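Local coordinates for fucolectin-related protein (Streptococcus pneumoniae, PDB 2J22), which probably binds fucose-containing glycans such as blood group antigens, as a carbohydrate-binding module of a pneumococcal virulence factor, at residues Ile15-Glu20 against Leu139-Val144; Ser87-Ile92 against Gln104-Leu109. One frame throughout, in Å; residues are numbered along the deposited sequence.

Interaction 1 of 2, residues Ile15-Glu20 against Leu139-Val144. With CA (calcium ion), chain B.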
loop_
_atom_site.group_PDB
_atom_site.type_symbol
_atom_site.label_atom_id
_atom_site.label_comp_id
_atom_site.label_asym_id
_atom_site.label_seq_id
_atom_site.Cartn_x
_atom_site.Cartn_y
_atom_site.Cartn_z
ATOM N N ILE A 15 -6.402 -10.690 4.096
ATOM C CA ILE A 15 -5.493 -11.623 3.423
ATOM C C ILE A 15 -4.180 -11.009 2.978
ATOM O O ILE A 15 -3.315 -11.739 2.491
ATOM C CB ILE A 15 -6.171 -12.279 2.213
ATOM C CG1 ILE A 15 -6.597 -11.189 1.226
ATOM C CG2 ILE A 15 -7.299 -13.184 2.692
ATOM C CD1 ILE A 15 -6.697 -11.748 -0.245
ATOM N N ALA A 16 -3.976 -9.703 3.156
ATOM C CA ALA A 16 -2.631 -9.128 2.879
ATOM C C ALA A 16 -1.499 -9.773 3.685
ATOM O O ALA A 16 -0.338 -9.844 3.217
ATOM C CB ALA A 16 -2.632 -7.593 3.123
ATOM N N LEU A 17 -1.803 -10.145 4.931
ATOM C CA LEU A 17 -0.778 -10.590 5.879
ATOM C C LEU A 17 0.204 -11.608 5.289
ATOM O O LEU A 17 -0.190 -12.710 4.853
ATOM C CB LEU A 17 -1.408 -11.143 7.158
ATOM C CG LEU A 17 -2.255 -10.088 7.883
ATOM C CD1 LEU A 17 -3.203 -10.714 8.927
ATOM C CD2 LEU A 17 -1.296 -9.091 8.520
ATOM N N THR A 18 1.469 -11.197 5.241
ATOM C CA THR A 18 2.596 -12.039 4.793
ATOM C C THR A 18 2.563 -12.437 3.306
ATOM O O THR A 18 3.390 -13.252 2.859
ATOM C CB THR A 18 2.739 -13.314 5.669
ATOM O OG1 THR A 18 1.823 -14.312 5.179
ATOM C CG2 THR A 18 2.298 -13.083 7.096
ATOM N N LYS A 19 1.636 -11.857 2.533
ATOM C CA LYS A 19 1.689 -12.020 1.073
ATOM C C LYS A 19 3.018 -11.507 0.577
ATOM O O LYS A 19 3.727 -10.798 1.304
ATOM C CB LYS A 19 0.568 -11.248 0.389
ATOM C CG LYS A 19 -0.800 -11.854 0.642
ATOM C CD LYS A 19 -0.894 -13.216 -0.026
ATOM C CE LYS A 19 -2.317 -13.795 0.089
ATOM N NZ LYS A 19 -2.644 -14.238 1.486
ATOM N N GLU A 20 3.385 -11.871 -0.638
ATOM C CA GLU A 20 4.649 -11.396 -1.190
ATOM C C GLU A 20 4.522 -9.931 -1.562
ATOM O O GLU A 20 3.562 -9.547 -2.274
ATOM C CB GLU A 20 5.033 -12.210 -2.431
ATOM C CG GLU A 20 5.742 -13.521 -2.083
ATOM C CD GLU A 20 5.712 -14.506 -3.251
ATOM O OE1 GLU A 20 4.597 -14.728 -3.814
ATOM O OE2 GLU A 20 6.798 -15.052 -3.617
ATOM N N LEU A 139 4.765 3.381 3.992
ATOM C CA LEU A 139 3.489 2.825 4.433
ATOM C C LEU A 139 3.648 2.086 5.765
ATOM O O LEU A 139 4.425 1.162 5.877
ATOM C CB LEU A 139 2.967 1.885 3.316
ATOM C CG LEU A 139 2.888 2.398 1.850
ATOM C CD1 LEU A 139 2.640 1.407 0.765
ATOM C CD2 LEU A 139 1.581 3.168 1.842
ATOM N N ALA A 140 2.845 2.399 6.766
ATOM C CA ALA A 140 2.808 1.602 8.001
ATOM C C ALA A 140 2.112 0.248 7.817
ATOM O O ALA A 140 2.535 -0.769 8.413
ATOM C CB ALA A 140 2.075 2.377 9.132
ATOM N N GLU A 141 1.007 0.236 7.057
ATOM C CA GLU A 141 0.253 -0.955 6.802
ATOM C C GLU A 141 -0.717 -0.771 5.608
ATOM O O GLU A 141 -1.358 0.298 5.385
ATOM C CB GLU A 141 -0.467 -1.451 8.100
ATOM C CG GLU A 141 -1.016 -2.863 8.027
ATOM C CD GLU A 141 0.041 -3.924 8.319
ATOM O OE1 GLU A 141 1.210 -3.583 8.495
ATOM O OE2 GLU A 141 -0.346 -5.102 8.376
ATOM N N VAL A 142 -0.817 -1.827 4.833
ATOM C CA VAL A 142 -1.823 -1.898 3.743
ATOM C C VAL A 142 -2.616 -3.177 4.037
ATOM O O VAL A 142 -2.079 -4.243 4.058
ATOM C CB VAL A 142 -1.152 -1.991 2.305
ATOM C CG1 VAL A 142 -2.194 -2.234 1.177
ATOM C CG2 VAL A 142 -0.254 -0.767 1.990
ATOM N N GLU A 143 -3.881 -3.066 4.331
ATOM C CA GLU A 143 -4.718 -4.227 4.612
ATOM C C GLU A 143 -5.716 -4.468 3.466
ATOM O O GLU A 143 -6.360 -3.533 2.967
ATOM C CB GLU A 143 -5.445 -3.987 5.939
ATOM C CG GLU A 143 -4.472 -3.735 7.113
ATOM C CD GLU A 143 -5.194 -3.495 8.424
ATOM O OE1 GLU A 143 -6.362 -3.122 8.357
ATOM O OE2 GLU A 143 -4.598 -3.734 9.499
ATOM N N VAL A 144 -5.835 -5.729 3.073
ATOM C CA VAL A 144 -6.715 -6.145 1.963
ATOM C C VAL A 144 -7.690 -7.241 2.472
ATOM O O VAL A 144 -7.295 -8.376 2.752
ATOM C CB VAL A 144 -5.947 -6.667 0.740
ATOM C CG1 VAL A 144 -6.914 -7.041 -0.430
ATOM C CG2 VAL A 144 -4.842 -5.654 0.257
HETATM CA CA CA B . 3.299 -2.496 9.544
#

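Interaction 2 of 2, residues Ser87-Ile92 against Gln104-Leu109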
loop_
_atom_site.group_PDB
_atom_site.type_symbol
_atom_site.label_atom_id
_atom_site.label_comp_id
_atom_site.label_asym_id
_atom_site.label_seq_id
_atom_site.Cartn_x
_atom_site.Cartn_y
_atom_site.Cartn_z
ATOM N N SER A 87 0.648 11.412 -0.467
ATOM C CA SER A 87 -0.344 12.351 -1.022
ATOM C C SER A 87 -0.164 12.324 -2.532
ATOM O O SER A 87 0.888 11.898 -3.006
ATOM C CB SER A 87 -0.068 13.761 -0.513
ATOM O OG SER A 87 1.156 14.267 -1.036
ATOM N N ASN A 88 -1.164 12.780 -3.286
ATOM C CA ASN A 88 -1.091 12.810 -4.765
ATOM C C ASN A 88 -0.627 11.483 -5.294
ATOM O O ASN A 88 0.442 11.398 -5.933
ATOM C CB ASN A 88 -0.149 13.945 -5.239
ATOM C CG ASN A 88 -0.052 14.056 -6.779
ATOM O OD1 ASN A 88 -0.939 13.582 -7.518
ATOM N ND2 ASN A 88 1.032 14.664 -7.267
ATOM N N PHE A 89 -1.413 10.435 -5.019
ATOM C CA PHE A 89 -0.978 9.097 -5.380
ATOM C C PHE A 89 -2.026 8.279 -6.082
ATOM O O PHE A 89 -3.185 8.586 -6.041
ATOM C CB PHE A 89 -0.319 8.323 -4.180
ATOM C CG PHE A 89 -1.261 7.970 -3.070
ATOM C CD1 PHE A 89 -1.925 6.739 -3.062
ATOM C CD2 PHE A 89 -1.481 8.868 -2.005
ATOM C CE1 PHE A 89 -2.845 6.371 -1.982
ATOM C CE2 PHE A 89 -2.323 8.547 -0.972
ATOM C CZ PHE A 89 -3.014 7.302 -0.920
ATOM N N ASP A 90 -1.602 7.195 -6.740
ATOM C CA ASP A 90 -2.561 6.295 -7.320
ATOM C C ASP A 90 -2.530 4.935 -6.647
ATOM O O ASP A 90 -1.438 4.423 -6.271
ATOM C CB ASP A 90 -2.242 6.092 -8.797
ATOM C CG ASP A 90 -2.534 7.302 -9.619
ATOM O OD1 ASP A 90 -3.577 8.006 -9.380
ATOM O OD2 ASP A 90 -1.770 7.612 -10.534
ATOM N N ILE A 91 -3.723 4.367 -6.519
ATOM C CA ILE A 91 -3.928 2.960 -6.154
ATOM C C ILE A 91 -4.356 2.287 -7.451
ATOM O O ILE A 91 -5.344 2.722 -8.062
ATOM C CB ILE A 91 -5.063 2.841 -5.093
ATOM C CG1 ILE A 91 -4.711 3.645 -3.839
ATOM C CG2 ILE A 91 -5.436 1.354 -4.821
ATOM C CD1 ILE A 91 -5.792 3.717 -2.789
ATOM N N ILE A 92 -3.632 1.231 -7.851
ATOM C CA ILE A 92 -3.892 0.528 -9.083
ATOM C C ILE A 92 -4.061 -0.944 -8.777
ATOM O O ILE A 92 -3.183 -1.543 -8.159
ATOM C CB ILE A 92 -2.704 0.669 -10.108
ATOM C CG1 ILE A 92 -2.111 2.092 -10.125
ATOM C CG2 ILE A 92 -3.231 0.348 -11.493
ATOM C CD1 ILE A 92 -0.693 2.210 -10.681
ATOM N N GLN A 104 -7.516 4.361 -8.719
ATOM C CA GLN A 104 -8.052 5.506 -7.986
ATOM C C GLN A 104 -6.968 6.496 -7.551
ATOM O O GLN A 104 -5.921 6.119 -6.981
ATOM C CB GLN A 104 -8.892 5.044 -6.799
ATOM C CG GLN A 104 -8.912 5.962 -5.635
ATOM C CD GLN A 104 -10.256 6.579 -5.355
ATOM O OE1 GLN A 104 -10.917 6.219 -4.368
ATOM N NE2 GLN A 104 -10.664 7.536 -6.199
ATOM N N HIS A 105 -7.232 7.771 -7.793
ATOM C CA HIS A 105 -6.268 8.787 -7.462
ATOM C C HIS A 105 -6.587 9.379 -6.116
ATOM O O HIS A 105 -7.753 9.681 -5.847
ATOM C CB HIS A 105 -6.261 9.914 -8.473
ATOM C CG HIS A 105 -5.157 10.871 -8.213
ATOM N ND1 HIS A 105 -3.875 10.625 -8.626
ATOM C CD2 HIS A 105 -5.103 11.991 -7.462
ATOM C CE1 HIS A 105 -3.090 11.611 -8.224
ATOM N NE2 HIS A 105 -3.810 12.447 -7.506
ATOM N N ILE A 106 -5.560 9.557 -5.281
ATOM C CA ILE A 106 -5.730 10.158 -3.961
ATOM C C ILE A 106 -4.955 11.469 -3.845
ATOM O O ILE A 106 -3.763 11.536 -4.085
ATOM C CB ILE A 106 -5.338 9.164 -2.805
ATOM C CG1 ILE A 106 -6.069 7.806 -2.939
ATOM C CG2 ILE A 106 -5.502 9.829 -1.389
ATOM C CD1 ILE A 106 -7.600 7.832 -2.583
ATOM N N ASP A 107 -5.653 12.528 -3.455
ATOM C CA ASP A 107 -5.029 13.832 -3.344
ATOM C C ASP A 107 -4.246 13.877 -2.037
ATOM O O ASP A 107 -3.043 14.143 -2.036
ATOM C CB ASP A 107 -6.094 14.952 -3.412
ATOM C CG ASP A 107 -6.891 14.947 -4.748
ATOM O OD1 ASP A 107 -6.291 14.817 -5.846
ATOM O OD2 ASP A 107 -8.141 15.072 -4.796
ATOM N N SER A 108 -4.920 13.587 -0.929
ATOM C CA SER A 108 -4.259 13.581 0.368
ATOM C C SER A 108 -5.071 12.815 1.410
ATOM O O SER A 108 -6.257 12.539 1.222
ATOM C CB SER A 108 -3.957 15.015 0.855
ATOM O OG SER A 108 -5.150 15.687 1.223
ATOM N N LEU A 109 -4.393 12.460 2.497
ATOM C CA LEU A 109 -5.025 11.835 3.647
ATOM C C LEU A 109 -5.246 12.938 4.666
ATOM O O LEU A 109 -4.382 13.799 4.852
ATOM C CB LEU A 109 -4.086 10.803 4.261
ATOM C CG LEU A 109 -4.241 9.358 3.845
ATOM C CD1 LEU A 109 -3.970 9.172 2.377
ATOM C CD2 LEU A 109 -3.291 8.473 4.676
HETATM O O HOH W 1 -3.548 14.664 -6.536
#

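Interaction 1 of 2, residues Ile15-Glu20 against Leu139-Val144
Ile15 N gives a weak, bent hydrogen bond to Val144 O, 2.8 Å long with an N-H...O angle of 127°, where the chain leaves strand 13-14 beside strand 139-146. Past this bond the two chains separate, as residues 16-19 fold into a type II beta turn closed by Lys19 N on Ala16 O.

Ala16 carries the middle of the contact. Its methyl group points at the strand and sits 3.5 Å from Val142 O. The same CB lies 4.1 Å from CG2 of Val144. Ile62 of strand 59-64 and Val36 also touch Ala16. Ile15 brings CG1 to 3.3 Å from Val144 O, because chi1 of 60° puts that carbon between its own backbone N and carbonyl carbon.

The fold is an antiparallel beta sandwich of the galactose-binding clan, with a calcium site beside strand 139-146. The strand reaches that site through a classic beta bulge, in which Ala140 and Glu141 both face Tyr76. The calcium ion is bound by Ala140 O at 2.2 Å and by Glu141 OE1 at 2.6 Å. Leu34, Asp37, Asn39 and Ser48 complete the site.

The Glu141 chain bends at chi2 (83°), which brings the carboxylate round to the metal. Its other oxygen, OE2, accepts a hydrogen bond from Gly38 N, so both oxygens are held. Leu17 crosses this side chain at about a right angle, with CD2 4.1 Å from Glu141 OE2. Within the 15-20 segment, Lys19 reaches back toward Ile15, and its NZ makes a hydrogen bond to Ile15 O in the carbonyl plane at 2.8 Å.

Interaction 2 of 2, residues Ser87-Ile92 against Gln104-Leu109
Phe89 and Ile106 form a hydrogen-bonded antiparallel pair in the beta hairpin of strands 89-94 and 100-108, at one margin of a five-stranded sheet. Phe89 N bonds to Ile106 O, and Ile106 N returns a nearly straight bond to Phe89 O at 173°. Ile91 and Gln104 exchange a second pair of backbone bonds. A G1 beta bulge interrupts the pairing where Asn88 and Phe89 both face Ile106. There Asn88 N turns to Asp107 O at 2.6 Å, approaching from above the carbonyl plane.

On the sheet face of Asp90 and His105, the histidine donates from ND1 to Asp90 OD1 at 2.7 Å. The carboxylate and ring planes are 71° apart, and OD1 is met from above the carboxylate plane. Asp90 OD2 makes a salt bridge to Arg131, so both carboxylate oxygens are engaged. This may favour the charged form of the aspartate. Phe89 O lies over one face of the imidazole.

Asn88 OD1 sits at the ring edge, 3.0 Å from His105 CE1, and accepts a hydrogen bond from a water. The water also donates to Asp107 OD1. Asn88 ND2 is hydrogen-bonded to Ser132 OG, and Ser87 OG to Gln84 O.

The opposite face, with Phe89, Ile91, Gln104 and Ile106, is mainly apolar across the contact. Ile91 CD1 reaches Ile106 CG1 at 4.1 Å, and Leu109 CD1 meets the Phe89 ring at its edge. Ile106 CB makes a CH-pi contact over the Phe89 ring, 3.6 Å from its centroid and 17° off the normal.

Interaction 2 is nested in the chain between the two segments of interaction 1, and the contacts lie on opposite sides of the chain's centre. Their centres are about 18 Å apart, and their nearest atoms about 7 Å. Interaction 1 is the more buried. It joins a loop to strand 139-146 by apolar side chains and one weak backbone bond, with the metal ligands Ala140 and Glu141 at its far end. Interaction 2 is partly buried and joins neighbouring strands of the other sheet by regular backbone bonds. It has a polar face with a water and a mainly apolar face packed on strands 67-77 and 113-118. Leu73 of strand 67-77 touches both Val142 and Ile91.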